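Local atomic coordinates of defective in germ line development protein 3, isoform a (Caenorhabditis elegans, PDB entry 3N89), a protein that probably acts in germline RNA regulation in the nematode, its four KH domains packing together into one globular structural platform. Residues Gln199-Ile213 with Ser353-Lys365. Residues are numbered along the deposited sequence; the frame is centred on the assembly and turned at random.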
ATOM      1  N   GLN A 199       8.323  -9.217   7.132  1.00 29.59           N
ATOM      2  CA  GLN A 199       6.947  -9.034   7.596  1.00 29.59           C
ATOM      3  C   GLN A 199       5.861  -9.434   6.580  1.00 30.62           C
ATOM      4  O   GLN A 199       4.753  -9.814   6.967  1.00 30.61           O
ATOM      5  CB  GLN A 199       6.741  -7.572   8.010  1.00 28.94           C
ATOM      6  CG  GLN A 199       5.415  -7.279   8.693  1.00 31.49           C
ATOM      7  CD  GLN A 199       5.143  -5.783   8.853  1.00 31.59           C
ATOM      8  OE1 GLN A 199       6.010  -5.024   9.288  1.00 30.72           O
ATOM      9  NE2 GLN A 199       3.927  -5.361   8.507  1.00 30.38           N
ATOM     10  N   VAL A 200       6.170  -9.350   5.288  1.00 29.11           N
ATOM     11  CA  VAL A 200       5.196  -9.686   4.252  1.00 27.57           C
ATOM     12  C   VAL A 200       5.293 -11.136   3.786  1.00 27.02           C
ATOM     13  O   VAL A 200       4.308 -11.879   3.817  1.00 25.68           O
ATOM     14  CB  VAL A 200       5.360  -8.779   3.003  1.00 29.71           C
ATOM     15  CG1 VAL A 200       4.330  -9.166   1.950  1.00 30.26           C
ATOM     16  CG2 VAL A 200       5.210  -7.303   3.386  1.00 28.92           C
ATOM     17  N   LEU A 201       6.482 -11.529   3.344  1.00 25.12           N
ATOM     18  CA  LEU A 201       6.711 -12.883   2.858  1.00 23.74           C
ATOM     19  C   LEU A 201       6.876 -13.916   3.964  1.00 22.78           C
ATOM     20  O   LEU A 201       6.422 -15.057   3.840  1.00 23.21           O
ATOM     21  CB  LEU A 201       7.953 -12.908   1.967  1.00 22.17           C
ATOM     22  CG  LEU A 201       7.756 -12.673   0.469  1.00 22.80           C
ATOM     23  CD1 LEU A 201       7.347 -11.241   0.191  1.00 21.29           C
ATOM     24  CD2 LEU A 201       9.045 -13.006  -0.237  1.00 25.77           C
ATOM     25  N   GLY A 202       7.542 -13.514   5.038  1.00 23.47           N
ATOM     26  CA  GLY A 202       7.779 -14.420   6.143  1.00 22.95           C
ATOM     27  C   GLY A 202       9.211 -14.289   6.620  1.00 24.16           C
ATOM     28  O   GLY A 202      10.057 -13.714   5.920  1.00 22.72           O
ATOM     29  N   SER A 203       9.484 -14.817   7.811  1.00 24.82           N
ATOM     30  CA  SER A 203      10.818 -14.773   8.405  1.00 25.06           C
ATOM     31  C   SER A 203      11.208 -16.177   8.880  1.00 24.67           C
ATOM     32  O   SER A 203      10.388 -17.097   8.854  1.00 25.40           O
ATOM     33  CB  SER A 203      10.827 -13.798   9.585  1.00 26.20           C
ATOM     34  OG  SER A 203      12.149 -13.497  10.009  1.00 30.29           O
ATOM     35  N   SER A 204      12.452 -16.344   9.316  1.00 22.73           N
ATOM     36  CA  SER A 204      12.920 -17.644   9.790  1.00 25.01           C
ATOM     37  C   SER A 204      12.040 -18.192  10.912  1.00 26.88           C
ATOM     38  O   SER A 204      11.927 -19.401  11.084  1.00 28.17           O
ATOM     39  CB  SER A 204      14.356 -17.543  10.301  1.00 25.52           C
ATOM     40  OG  SER A 204      14.407 -16.747  11.474  1.00 27.18           O
ATOM     41  N   SER A 205      11.417 -17.297  11.669  1.00 28.32           N
ATOM     42  CA  SER A 205      10.564 -17.686  12.788  1.00 27.20           C
ATOM     43  C   SER A 205       9.091 -17.430  12.514  1.00 29.32           C
ATOM     44  O   SER A 205       8.385 -16.890  13.366  1.00 29.44           O
ATOM     45  CB  SER A 205      10.978 -16.911  14.036  1.00 25.77           C
ATOM     46  OG  SER A 205      11.008 -15.521  13.758  1.00 22.53           O
ATOM     47  N   THR A 206       8.627 -17.809  11.329  1.00 29.98           N
ATOM     48  CA  THR A 206       7.228 -17.615  10.966  1.00 29.10           C
ATOM     49  C   THR A 206       6.849 -18.572   9.848  1.00 28.77           C
ATOM     50  O   THR A 206       7.646 -19.416   9.439  1.00 29.37           O
ATOM     51  CB  THR A 206       6.957 -16.182  10.471  1.00 30.04           C
ATOM     52  OG1 THR A 206       7.805 -15.894   9.354  1.00 33.18           O
ATOM     53  CG2 THR A 206       7.203 -15.166  11.575  1.00 29.16           C
ATOM     54  N   ALA A 207       5.626 -18.439   9.362  1.00 29.30           N
ATOM     55  CA  ALA A 207       5.148 -19.270   8.269  1.00 29.88           C
ATOM     56  C   ALA A 207       5.484 -18.520   6.984  1.00 29.44           C
ATOM     57  O   ALA A 207       5.638 -17.299   7.005  1.00 29.89           O
ATOM     58  CB  ALA A 207       3.639 -19.464   8.388  1.00 29.20           C
ATOM     59  N   GLN A 208       5.629 -19.241   5.875  1.00 30.15           N
ATOM     60  CA  GLN A 208       5.912 -18.602   4.583  1.00 29.73           C
ATOM     61  C   GLN A 208       4.547 -18.157   4.048  1.00 29.39           C
ATOM     62  O   GLN A 208       3.724 -18.986   3.647  1.00 28.00           O
ATOM     63  CB  GLN A 208       6.586 -19.603   3.631  1.00 28.58           C
ATOM     64  CG  GLN A 208       7.978 -20.041   4.090  1.00 31.08           C
ATOM     65  CD  GLN A 208       8.629 -21.079   3.172  1.00 34.08           C
ATOM     66  OE1 GLN A 208       9.847 -21.301   3.225  1.00 34.90           O
ATOM     67  NE2 GLN A 208       7.820 -21.724   2.337  1.00 34.55           N
ATOM     68  N   LEU A 209       4.315 -16.847   4.053  1.00 27.55           N
ATOM     69  CA  LEU A 209       3.032 -16.269   3.638  1.00 29.07           C
ATOM     70  C   LEU A 209       2.587 -16.289   2.178  1.00 30.12           C
ATOM     71  O   LEU A 209       1.389 -16.213   1.909  1.00 31.84           O
ATOM     72  CB  LEU A 209       2.932 -14.832   4.153  1.00 28.00           C
ATOM     73  CG  LEU A 209       1.875 -14.549   5.223  1.00 29.26           C
ATOM     74  CD1 LEU A 209       1.894 -15.642   6.282  1.00 29.20           C
ATOM     75  CD2 LEU A 209       2.132 -13.182   5.841  1.00 28.39           C
ATOM     76  N   MET A 210       3.512 -16.379   1.229  1.00 31.75           N
ATOM     77  CA  MET A 210       3.095 -16.395  -0.170  1.00 32.08           C
ATOM     78  C   MET A 210       2.439 -17.715  -0.567  1.00 34.14           C
ATOM     79  O   MET A 210       1.398 -17.716  -1.226  1.00 36.34           O
ATOM     80  CB  MET A 210       4.274 -16.088  -1.096  1.00 31.61           C
ATOM     81  CG  MET A 210       4.844 -14.677  -0.937  1.00 30.44           C
ATOM     82  SD  MET A 210       3.704 -13.368  -1.450  1.00 28.21           S
ATOM     83  CE  MET A 210       2.757 -13.083   0.055  1.00 27.46           C
ATOM     84  N   PRO A 211       3.030 -18.859  -0.173  1.00 34.52           N
ATOM     85  CA  PRO A 211       2.445 -20.162  -0.521  1.00 32.84           C
ATOM     86  C   PRO A 211       0.936 -20.204  -0.278  1.00 31.65           C
ATOM     87  O   PRO A 211       0.190 -20.830  -1.036  1.00 32.10           O
ATOM     88  CB  PRO A 211       3.206 -21.128   0.380  1.00 30.90           C
ATOM     89  CG  PRO A 211       4.582 -20.526   0.389  1.00 31.19           C
ATOM     90  CD  PRO A 211       4.290 -19.038   0.577  1.00 34.01           C
ATOM     91  N   VAL A 212       0.495 -19.530   0.780  1.00 30.38           N
ATOM     92  CA  VAL A 212      -0.927 -19.485   1.123  1.00 28.63           C
ATOM     93  C   VAL A 212      -1.692 -18.767   0.022  1.00 28.01           C
ATOM     94  O   VAL A 212      -2.783 -19.185  -0.359  1.00 27.43           O
ATOM     95  CB  VAL A 212      -1.166 -18.735   2.462  1.00 28.51           C
ATOM     96  CG1 VAL A 212      -2.664 -18.579   2.718  1.00 26.72           C
ATOM     97  CG2 VAL A 212      -0.506 -19.491   3.606  1.00 25.68           C
ATOM     98  N   ILE A 213      -1.118 -17.681  -0.486  1.00 28.18           N
ATOM     99  CA  ILE A 213      -1.768 -16.925  -1.547  1.00 27.72           C
ATOM    100  C   ILE A 213      -1.890 -17.780  -2.805  1.00 26.66           C
ATOM    101  O   ILE A 213      -2.950 -17.821  -3.427  1.00 25.53           O
ATOM    102  CB  ILE A 213      -1.004 -15.626  -1.861  1.00 29.37           C
ATOM    103  CG1 ILE A 213      -1.130 -14.663  -0.677  1.00 28.03           C
ATOM    104  CG2 ILE A 213      -1.557 -14.987  -3.140  1.00 30.39           C
ATOM    105  CD1 ILE A 213      -0.564 -13.288  -0.940  1.00 29.24           C
ATOM    106  N   SER A 353     -10.776  -9.980   2.895  1.00 34.96           N
ATOM    107  CA  SER A 353      -9.390 -10.424   2.935  1.00 33.29           C
ATOM    108  C   SER A 353      -9.290 -11.789   3.595  1.00 34.17           C
ATOM    109  O   SER A 353      -9.798 -11.994   4.701  1.00 35.11           O
ATOM    110  CB  SER A 353      -8.542  -9.424   3.715  1.00 31.38           C
ATOM    111  OG  SER A 353      -7.161  -9.702   3.561  1.00 31.68           O
ATOM    112  N   ILE A 354      -8.636 -12.727   2.921  1.00 34.02           N
ATOM    113  CA  ILE A 354      -8.477 -14.059   3.490  1.00 32.82           C
ATOM    114  C   ILE A 354      -7.582 -13.947   4.717  1.00 31.19           C
ATOM    115  O   ILE A 354      -7.402 -14.910   5.453  1.00 31.73           O
ATOM    116  CB  ILE A 354      -7.807 -15.039   2.495  1.00 33.08           C
ATOM    117  CG1 ILE A 354      -6.403 -14.538   2.144  1.00 32.24           C
ATOM    118  CG2 ILE A 354      -8.666 -15.190   1.245  1.00 28.86           C
ATOM    119  CD1 ILE A 354      -5.590 -15.506   1.303  1.00 33.36           C
ATOM    120  N   TRP A 355      -7.028 -12.759   4.932  1.00 29.93           N
ATOM    121  CA  TRP A 355      -6.132 -12.522   6.056  1.00 28.95           C
ATOM    122  C   TRP A 355      -6.823 -12.270   7.386  1.00 31.03           C
ATOM    123  O   TRP A 355      -6.169 -12.182   8.425  1.00 33.96           O
ATOM    124  CB  TRP A 355      -5.188 -11.366   5.726  1.00 23.37           C
ATOM    125  CG  TRP A 355      -4.241 -11.717   4.622  1.00 18.43           C
ATOM    126  CD1 TRP A 355      -4.035 -11.022   3.466  1.00 18.20           C
ATOM    127  CD2 TRP A 355      -3.386 -12.862   4.561  1.00 16.41           C
ATOM    128  NE1 TRP A 355      -3.108 -11.665   2.686  1.00 17.66           N
ATOM    129  CE2 TRP A 355      -2.696 -12.803   3.333  1.00 17.94           C
ATOM    130  CE3 TRP A 355      -3.144 -13.944   5.423  1.00 16.00           C
ATOM    131  CZ2 TRP A 355      -1.763 -13.779   2.945  1.00 18.06           C
ATOM    132  CZ3 TRP A 355      -2.221 -14.917   5.042  1.00 14.52           C
ATOM    133  CH2 TRP A 355      -1.545 -14.827   3.808  1.00 18.06           C
ATOM    134  N   HIS A 356      -8.143 -12.158   7.365  1.00 32.34           N
ATOM    135  CA  HIS A 356      -8.886 -11.940   8.597  1.00 32.57           C
ATOM    136  C   HIS A 356      -9.011 -13.241   9.393  1.00 32.76           C
ATOM    137  O   HIS A 356      -9.419 -13.221  10.560  1.00 32.10           O
ATOM    138  CB  HIS A 356     -10.286 -11.393   8.290  1.00 32.29           C
ATOM    139  CG  HIS A 356     -10.318  -9.921   8.019  1.00 33.89           C
ATOM    140  ND1 HIS A 356      -9.911  -8.986   8.947  1.00 33.74           N
ATOM    141  CD2 HIS A 356     -10.715  -9.219   6.929  1.00 33.01           C
ATOM    142  CE1 HIS A 356     -10.057  -7.774   8.442  1.00 32.62           C
ATOM    143  NE2 HIS A 356     -10.544  -7.889   7.218  1.00 32.90           N
ATOM    144  N   HIS A 357      -8.649 -14.364   8.773  1.00 32.55           N
ATOM    145  CA  HIS A 357      -8.768 -15.664   9.439  1.00 34.24           C
ATOM    146  C   HIS A 357      -7.596 -16.634   9.222  1.00 34.70           C
ATOM    147  O   HIS A 357      -7.458 -17.614   9.956  1.00 34.52           O
ATOM    148  N   SER A 358      -6.747 -16.359   8.237  1.00 34.46           N
ATOM    149  CA  SER A 358      -5.621 -17.245   7.958  1.00 33.31           C
ATOM    150  C   SER A 358      -4.243 -16.637   8.195  1.00 33.49           C
ATOM    151  O   SER A 358      -3.239 -17.147   7.686  1.00 32.87           O
ATOM    152  CB  SER A 358      -5.706 -17.750   6.518  1.00 33.59           C
ATOM    153  OG  SER A 358      -5.693 -16.670   5.605  1.00 35.53           O
ATOM    154  N   LEU A 359      -4.181 -15.563   8.975  1.00 33.51           N
ATOM    155  CA  LEU A 359      -2.901 -14.913   9.255  1.00 33.58           C
ATOM    156  C   LEU A 359      -2.420 -15.137  10.689  1.00 34.09           C
ATOM    157  O   LEU A 359      -3.066 -14.711  11.647  1.00 34.97           O
ATOM    158  CB  LEU A 359      -3.001 -13.409   9.002  1.00 31.21           C
ATOM    159  CG  LEU A 359      -1.710 -12.641   9.297  1.00 31.73           C
ATOM    160  CD1 LEU A 359      -0.751 -12.802   8.127  1.00 28.05           C
ATOM    161  CD2 LEU A 359      -2.024 -11.165   9.543  1.00 29.62           C
ATOM    162  N   PRO A 360      -1.265 -15.799  10.858  1.00 34.25           N
ATOM    163  CA  PRO A 360      -0.728 -16.057  12.199  1.00 33.97           C
ATOM    164  C   PRO A 360      -0.505 -14.761  12.982  1.00 35.24           C
ATOM    165  O   PRO A 360       0.058 -13.795  12.460  1.00 35.25           O
ATOM    166  CB  PRO A 360       0.579 -16.793  11.913  1.00 32.41           C
ATOM    167  CG  PRO A 360       0.292 -17.500  10.622  1.00 32.10           C
ATOM    168  CD  PRO A 360      -0.421 -16.426   9.828  1.00 34.39           C
ATOM    169  N   ALA A 361      -0.944 -14.757  14.239  1.00 35.33           N
ATOM    170  CA  ALA A 361      -0.833 -13.595  15.121  1.00 35.81           C
ATOM    171  C   ALA A 361       0.516 -12.873  15.117  1.00 36.60           C
ATOM    172  O   ALA A 361       0.569 -11.650  15.012  1.00 38.58           O
ATOM    173  CB  ALA A 361      -1.191 -14.004  16.544  1.00 35.36           C
ATOM    174  N   ASN A 362       1.602 -13.626  15.240  1.00 37.06           N
ATOM    175  CA  ASN A 362       2.947 -13.055  15.263  1.00 37.81           C
ATOM    176  C   ASN A 362       3.221 -11.969  14.213  1.00 38.22           C
ATOM    177  O   ASN A 362       3.963 -11.021  14.471  1.00 38.37           O
ATOM    178  N   PHE A 363       2.620 -12.110  13.037  1.00 37.81           N
ATOM    179  CA  PHE A 363       2.815 -11.160  11.945  1.00 37.06           C
ATOM    180  C   PHE A 363       2.342  -9.737  12.243  1.00 39.42           C
ATOM    181  O   PHE A 363       2.881  -8.769  11.697  1.00 39.71           O
ATOM    182  CB  PHE A 363       2.122 -11.685  10.682  1.00 34.24           C
ATOM    183  CG  PHE A 363       2.917 -12.725   9.940  1.00 30.52           C
ATOM    184  CD1 PHE A 363       3.911 -12.344   9.048  1.00 28.93           C
ATOM    185  CD2 PHE A 363       2.692 -14.083  10.157  1.00 30.28           C
ATOM    186  CE1 PHE A 363       4.675 -13.294   8.375  1.00 31.29           C
ATOM    187  CE2 PHE A 363       3.450 -15.054   9.489  1.00 30.91           C
ATOM    188  CZ  PHE A 363       4.447 -14.656   8.595  1.00 32.71           C
ATOM    189  N   LEU A 364       1.344  -9.608  13.111  1.00 39.93           N
ATOM    190  CA  LEU A 364       0.805  -8.298  13.465  1.00 40.30           C
ATOM    191  C   LEU A 364       1.444  -7.730  14.734  1.00 41.94           C
ATOM    192  O   LEU A 364       0.959  -6.749  15.304  1.00 42.34           O
ATOM    193  CB  LEU A 364      -0.717  -8.386  13.641  1.00 39.32           C
ATOM    194  CG  LEU A 364      -1.517  -8.674  12.366  1.00 39.56           C
ATOM    195  CD1 LEU A 364      -2.998  -8.812  12.688  1.00 37.80           C
ATOM    196  CD2 LEU A 364      -1.294  -7.546  11.371  1.00 38.92           C
ATOM    197  N   LYS A 365       2.540  -8.344  15.166  1.00 43.04           N
ATOM    198  CA  LYS A 365       3.237  -7.897  16.365  1.00 44.81           C
ATOM    199  C   LYS A 365       4.660  -7.443  16.050  1.00 45.18           C
ATOM    200  O   LYS A 365       5.629  -8.049  16.502  1.00 46.85           O
ATOM    201  CB  LYS A 365       3.252  -9.025  17.400  1.00 45.91           C
ATOM    202  CG  LYS A 365       1.851  -9.459  17.840  1.00 47.08           C
ATOM    203  CD  LYS A 365       1.872 -10.785  18.581  1.00 47.94           C
ATOM    204  CE  LYS A 365       2.713 -10.720  19.841  1.00 49.59           C
ATOM    205  NZ  LYS A 365       2.927 -12.086  20.402  1.00 53.95           N
TER
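Phe363 inserts between Thr206 and Leu209 in a mainly apolar contact, through which the tail following helix 325-335 packs on the third KH domain. Strand 186-193, helices 197-200 and 209-217, strands 220-222 and 236-242 and helix 245-257 follow in the beta-alpha-alpha-beta-beta-alpha order of a type I KH fold, and Gly202-Ser205 probably corresponds to the GXXG loop between the two helices, with serine where the second glycine would be. No hydrogen bond links the segments; the evidence is 511 Å² of mutually buried surface, Phe363 having the largest single share. Leu209 CD2 makes a CH-pi contact over one face of the Phe363 ring, 3.8 Å from the centroid and 19° off the normal. Thr206 CG2 lies over the opposite face, while Thr206 CB approaches Phe363 CZ to 3.5 Å. The chi1 of Phe363, -80°, sets CG anti to the carbonyl carbon and directs the ring between Thr206 and Leu209. At its edge lie Gly202 CA and two backbone oxygens, Gln199 O and Ala207 O; the former also accepts a hydrogen bond from Lys321. Gly202 has phi 136°, where a beta carbon would collide with the preceding carbonyl oxygen. Replacing Phe363 by an alanine removes the ring and would probably leave Leu209 CD2 and the Thr206 side chain without the surface they pack against. Leu209 CD2 also lies 3.7 Å from Leu359 CD1, and Leu209 CG meets Trp355 CH2 at 3.7 Å. The indole's position is fixed in part by a hydrogen bond from NE1 to Tyr254 O, tying the tail to helix 245-257. Ile354 CG1 covers one indole face. The Ile213 side chain crosses Trp355 at about a right angle, Ile213 CG1 lying 3.8 Å from Trp355 CZ2.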